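Local coordinates for homoserine O-acetyltransferase (Pseudomonas veronii, PDB 5EFZ), which hydrolyses ethyl acetate to ethanol and acetate, an esterase step in the breakdown of short-chain methyl ketones such as 2-butanone, at residues Val162-Ala173 against Ala289-Met300. Sequence-based numbering, arbitrary orientation.
Sequences VRYPDFVKRAAA and ALGRIKAKTYVM
The carbonyl O of Val-162, in the last turn of helix 152-163, is gripped twice by the guanidinium of Arg-292. NH2 of Arg-292 lies 2.8 Å from Val-162 O, and NE adds a weak bond. The pair lies ahead of two parallel neighbours, strands 170-174 and 296-300, of the central sheet of the alpha/beta-hydrolase fold. The Arg-292 chain bends at chi3 (49°), which brings the guanidinium back to this carbonyl. CG1 of Val-162 covers one face of the group, 3.9 Å from NE. Were Arg-292 an alanine, Val-162 O would probably lose both donors and CG1 the flat group it packs on. CG2 of Val-162 packs 3.8 Å from CG1 of Ile-293. Asp-166 OD1 takes NZ of Lys-294 on its syn lone pair, a 2.6 Å salt bridge between exposed side chains. A water joins Pro-165 O to Lys-294 N. Five backbone bonds follow, from Lys-296 N to Lys-169 O, just before the strand, through Met-300 N to Ala-173 O. Ala-171 and Ala-173 face helix 152-163, which follows Ser-151, the probable nucleophile. Ala-172 packs against helix 342-356 on the other face. Thr-297 OG1 turns back to Ala-295 O at 2.9 Å, while its CG2 lies 4.1 Å from CB of Ala-171.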
loop_
_atom_site.group_PDB
_atom_site.type_symbol
_atom_site.label_atom_id
_atom_site.label_comp_id
_atom_site.label_asym_id
_atom_site.label_seq_id
_atom_site.Cartn_x
_atom_site.Cartn_y
_atom_site.Cartn_z
ATOM N N VAL A 162 16.643 -24.475 -2.065
ATOM C CA VAL A 162 16.324 -25.127 -3.345
ATOM C C VAL A 162 17.610 -25.484 -4.108
ATOM O O VAL A 162 17.715 -26.559 -4.693
ATOM C CB VAL A 162 15.415 -24.228 -4.250
ATOM C CG1 VAL A 162 15.314 -24.787 -5.690
ATOM C CG2 VAL A 162 14.026 -24.100 -3.643
ATOM N N ARG A 163 18.585 -24.587 -4.086
ATOM C CA ARG A 163 19.791 -24.735 -4.902
ATOM C C ARG A 163 20.768 -25.759 -4.326
ATOM O O ARG A 163 21.421 -26.516 -5.071
ATOM C CB ARG A 163 20.488 -23.366 -5.057
ATOM C CG ARG A 163 21.706 -23.376 -5.968
ATOM C CD ARG A 163 22.437 -22.045 -5.988
ATOM N NE ARG A 163 21.725 -21.051 -6.775
ATOM C CZ ARG A 163 22.212 -20.466 -7.859
ATOM N NH1 ARG A 163 23.439 -20.758 -8.299
ATOM N NH2 ARG A 163 21.460 -19.603 -8.511
ATOM N N TYR A 164 20.857 -25.798 -2.998
ATOM C CA TYR A 164 21.714 -26.748 -2.307
ATOM C C TYR A 164 20.954 -27.529 -1.225
ATOM O O TYR A 164 21.174 -27.327 -0.020
ATOM C CB TYR A 164 22.901 -26.019 -1.682
ATOM C CG TYR A 164 23.724 -25.192 -2.633
ATOM C CD1 TYR A 164 23.674 -23.808 -2.591
ATOM C CD2 TYR A 164 24.582 -25.792 -3.547
ATOM C CE1 TYR A 164 24.429 -23.046 -3.424
ATOM C CE2 TYR A 164 25.352 -25.022 -4.408
ATOM C CZ TYR A 164 25.260 -23.653 -4.338
ATOM O OH TYR A 164 26.013 -22.872 -5.166
ATOM N N PRO A 165 20.056 -28.424 -1.643
ATOM C CA PRO A 165 19.092 -28.909 -0.642
ATOM C C PRO A 165 19.687 -29.713 0.512
ATOM O O PRO A 165 19.194 -29.595 1.630
ATOM C CB PRO A 165 18.124 -29.765 -1.464
ATOM C CG PRO A 165 18.748 -29.948 -2.787
ATOM C CD PRO A 165 19.733 -28.866 -3.008
ATOM N N ASP A 166 20.729 -30.496 0.271
ATOM C CA ASP A 166 21.388 -31.202 1.374
ATOM C C ASP A 166 22.217 -30.299 2.312
ATOM O O ASP A 166 22.433 -30.607 3.490
ATOM C CB ASP A 166 22.307 -32.290 0.804
ATOM C CG ASP A 166 21.531 -33.498 0.299
ATOM O OD1 ASP A 166 20.642 -33.999 1.027
ATOM O OD2 ASP A 166 21.795 -33.934 -0.835
ATOM N N PHE A 167 22.682 -29.184 1.783
ATOM C CA PHE A 167 23.546 -28.284 2.523
ATOM C C PHE A 167 22.768 -27.591 3.658
ATOM O O PHE A 167 23.328 -27.279 4.710
ATOM C CB PHE A 167 24.119 -27.245 1.542
ATOM C CG PHE A 167 25.426 -26.612 1.969
ATOM C CD1 PHE A 167 25.441 -25.511 2.827
ATOM C CD2 PHE A 167 26.629 -27.081 1.461
ATOM C CE1 PHE A 167 26.671 -24.884 3.180
ATOM C CE2 PHE A 167 27.851 -26.480 1.809
ATOM C CZ PHE A 167 27.867 -25.379 2.671
ATOM N N VAL A 168 21.478 -27.334 3.427
ATOM C CA VAL A 168 20.677 -26.537 4.347
ATOM C C VAL A 168 19.861 -27.480 5.235
ATOM O O VAL A 168 18.931 -28.140 4.759
ATOM C CB VAL A 168 19.759 -25.548 3.560
ATOM C CG1 VAL A 168 18.922 -24.665 4.507
ATOM C CG2 VAL A 168 20.617 -24.683 2.590
ATOM N N LYS A 169 20.227 -27.574 6.513
ATOM C CA LYS A 169 19.521 -28.525 7.390
ATOM C C LYS A 169 18.176 -27.963 7.867
ATOM O O LYS A 169 17.239 -28.744 8.121
ATOM C CB LYS A 169 20.389 -28.912 8.594
ATOM C CG LYS A 169 21.743 -29.544 8.217
ATOM C CD LYS A 169 21.525 -30.702 7.230
ATOM C CE LYS A 169 22.835 -31.396 6.888
ATOM N NZ LYS A 169 22.679 -32.522 5.907
ATOM N N ARG A 170 18.108 -26.642 8.018
ATOM C CA ARG A 170 16.903 -25.955 8.523
ATOM C C ARG A 170 16.834 -24.623 7.833
ATOM O O ARG A 170 17.872 -24.039 7.587
ATOM C CB ARG A 170 16.959 -25.732 10.037
ATOM C CG ARG A 170 17.109 -27.013 10.853
ATOM C CD ARG A 170 17.315 -26.657 12.324
ATOM N NE ARG A 170 17.585 -27.866 13.108
ATOM C CZ ARG A 170 18.783 -28.435 13.222
ATOM N NH1 ARG A 170 19.840 -27.919 12.591
ATOM N NH2 ARG A 170 18.916 -29.542 13.949
ATOM N N ALA A 171 15.621 -24.140 7.548
ATOM C CA ALA A 171 15.439 -22.865 6.884
ATOM C C ALA A 171 14.313 -22.118 7.580
ATOM O O ALA A 171 13.275 -22.697 7.919
ATOM C CB ALA A 171 15.127 -23.060 5.380
ATOM N N ALA A 172 14.534 -20.838 7.822
ATOM C CA ALA A 172 13.497 -19.982 8.367
ATOM C C ALA A 172 13.349 -18.769 7.463
ATOM O O ALA A 172 14.243 -17.892 7.378
ATOM C CB ALA A 172 13.811 -19.566 9.819
ATOM N N ALA A 173 12.204 -18.716 6.787
ATOM C CA ALA A 173 11.920 -17.642 5.827
ATOM C C ALA A 173 10.946 -16.671 6.432
ATOM O O ALA A 173 9.741 -16.961 6.513
ATOM C CB ALA A 173 11.373 -18.200 4.527
ATOM N N ALA A 289 10.267 -26.876 -7.850
ATOM C CA ALA A 289 11.374 -26.231 -7.143
ATOM C C ALA A 289 11.249 -26.357 -5.630
ATOM O O ALA A 289 12.215 -26.716 -4.955
ATOM C CB ALA A 289 11.459 -24.734 -7.520
ATOM N N LEU A 290 10.081 -26.007 -5.087
ATOM C CA LEU A 290 9.890 -26.096 -3.644
ATOM C C LEU A 290 9.886 -27.553 -3.155
ATOM O O LEU A 290 10.234 -27.823 -2.001
ATOM C CB LEU A 290 8.587 -25.398 -3.221
ATOM C CG LEU A 290 8.630 -23.883 -3.443
ATOM C CD1 LEU A 290 7.299 -23.209 -3.039
ATOM C CD2 LEU A 290 9.810 -23.214 -2.704
ATOM N N GLY A 291 9.483 -28.471 -4.025
ATOM C CA GLY A 291 9.505 -29.897 -3.711
ATOM C C GLY A 291 10.911 -30.449 -3.538
ATOM O O GLY A 291 11.082 -31.537 -2.965
ATOM N N ARG A 292 11.915 -29.724 -4.042
ATOM C CA ARG A 292 13.333 -30.102 -3.873
ATOM C C ARG A 292 13.862 -29.845 -2.450
ATOM O O ARG A 292 14.908 -30.382 -2.057
ATOM C CB ARG A 292 14.218 -29.326 -4.868
ATOM C CG ARG A 292 14.196 -29.888 -6.271
ATOM C CD ARG A 292 14.831 -28.940 -7.295
ATOM N NE ARG A 292 16.136 -28.420 -6.887
ATOM C CZ ARG A 292 17.065 -27.983 -7.739
ATOM N NH1 ARG A 292 16.850 -28.038 -9.056
ATOM N NH2 ARG A 292 18.225 -27.525 -7.277
ATOM N N ILE A 293 13.164 -29.004 -1.699
ATOM C CA ILE A 293 13.658 -28.588 -0.398
ATOM C C ILE A 293 13.681 -29.775 0.568
ATOM O O ILE A 293 12.682 -30.450 0.727
ATOM C CB ILE A 293 12.803 -27.453 0.187
ATOM C CG1 ILE A 293 12.948 -26.205 -0.689
ATOM C CG2 ILE A 293 13.211 -27.215 1.649
ATOM C CD1 ILE A 293 12.112 -25.024 -0.197
ATOM N N LYS A 294 14.839 -30.040 1.176
ATOM C CA LYS A 294 14.967 -31.077 2.197
ATOM C C LYS A 294 15.061 -30.501 3.618
ATOM O O LYS A 294 14.841 -31.220 4.612
ATOM C CB LYS A 294 16.205 -31.939 1.917
ATOM C CG LYS A 294 16.087 -32.725 0.616
ATOM C CD LYS A 294 17.349 -33.503 0.283
ATOM C CE LYS A 294 17.508 -34.709 1.136
ATOM N NZ LYS A 294 18.631 -35.554 0.625
ATOM N N ALA A 295 15.406 -29.219 3.706
ATOM C CA ALA A 295 15.539 -28.524 4.991
ATOM C C ALA A 295 14.247 -28.556 5.775
ATOM O O ALA A 295 13.176 -28.361 5.202
ATOM C CB ALA A 295 15.952 -27.039 4.787
ATOM N N LYS A 296 14.346 -28.749 7.088
ATOM C CA LYS A 296 13.199 -28.471 7.966
ATOM C C LYS A 296 12.919 -26.999 7.898
ATOM O O LYS A 296 13.758 -26.172 8.298
ATOM C CB LYS A 296 13.487 -28.915 9.413
ATOM C CG LYS A 296 12.308 -28.734 10.407
ATOM C CD LYS A 296 11.130 -29.610 10.005
ATOM C CE LYS A 296 9.880 -29.356 10.869
ATOM N NZ LYS A 296 8.673 -30.122 10.390
ATOM N N THR A 297 11.743 -26.630 7.384
ATOM C CA THR A 297 11.495 -25.225 7.053
ATOM C C THR A 297 10.294 -24.597 7.777
ATOM O O THR A 297 9.205 -25.171 7.776
ATOM C CB THR A 297 11.258 -25.075 5.522
ATOM O OG1 THR A 297 12.360 -25.653 4.819
ATOM C CG2 THR A 297 11.105 -23.613 5.124
ATOM N N TYR A 298 10.518 -23.442 8.405
ATOM C CA TYR A 298 9.446 -22.607 8.971
ATOM C C TYR A 298 9.186 -21.420 8.037
ATOM O O TYR A 298 10.110 -20.654 7.702
ATOM C CB TYR A 298 9.820 -22.071 10.370
ATOM C CG TYR A 298 9.727 -23.067 11.504
ATOM C CD1 TYR A 298 9.454 -24.408 11.267
ATOM C CD2 TYR A 298 9.937 -22.662 12.818
ATOM C CE1 TYR A 298 9.391 -25.329 12.325
ATOM C CE2 TYR A 298 9.874 -23.570 13.880
ATOM C CZ TYR A 298 9.602 -24.883 13.622
ATOM O OH TYR A 298 9.541 -25.767 14.664
ATOM N N VAL A 299 7.931 -21.280 7.607
ATOM C CA VAL A 299 7.505 -20.172 6.764
ATOM C C VAL A 299 6.784 -19.192 7.683
ATOM O O VAL A 299 5.781 -19.563 8.321
ATOM C CB VAL A 299 6.559 -20.647 5.633
ATOM C CG1 VAL A 299 6.066 -19.435 4.783
ATOM C CG2 VAL A 299 7.234 -21.730 4.765
ATOM N N MET A 300 7.338 -17.994 7.809
ATOM C CA MET A 300 6.913 -17.064 8.863
ATOM C C MET A 300 6.619 -15.668 8.326
ATOM O O MET A 300 7.394 -14.740 8.519
ATOM C CB MET A 300 7.995 -17.011 9.977
ATOM C CG MET A 300 8.285 -18.436 10.563
ATOM S SD MET A 300 9.497 -18.380 11.896
ATOM C CE MET A 300 8.608 -17.515 13.125
HETATM O O HOH W 1 16.848 -28.001 1.408
#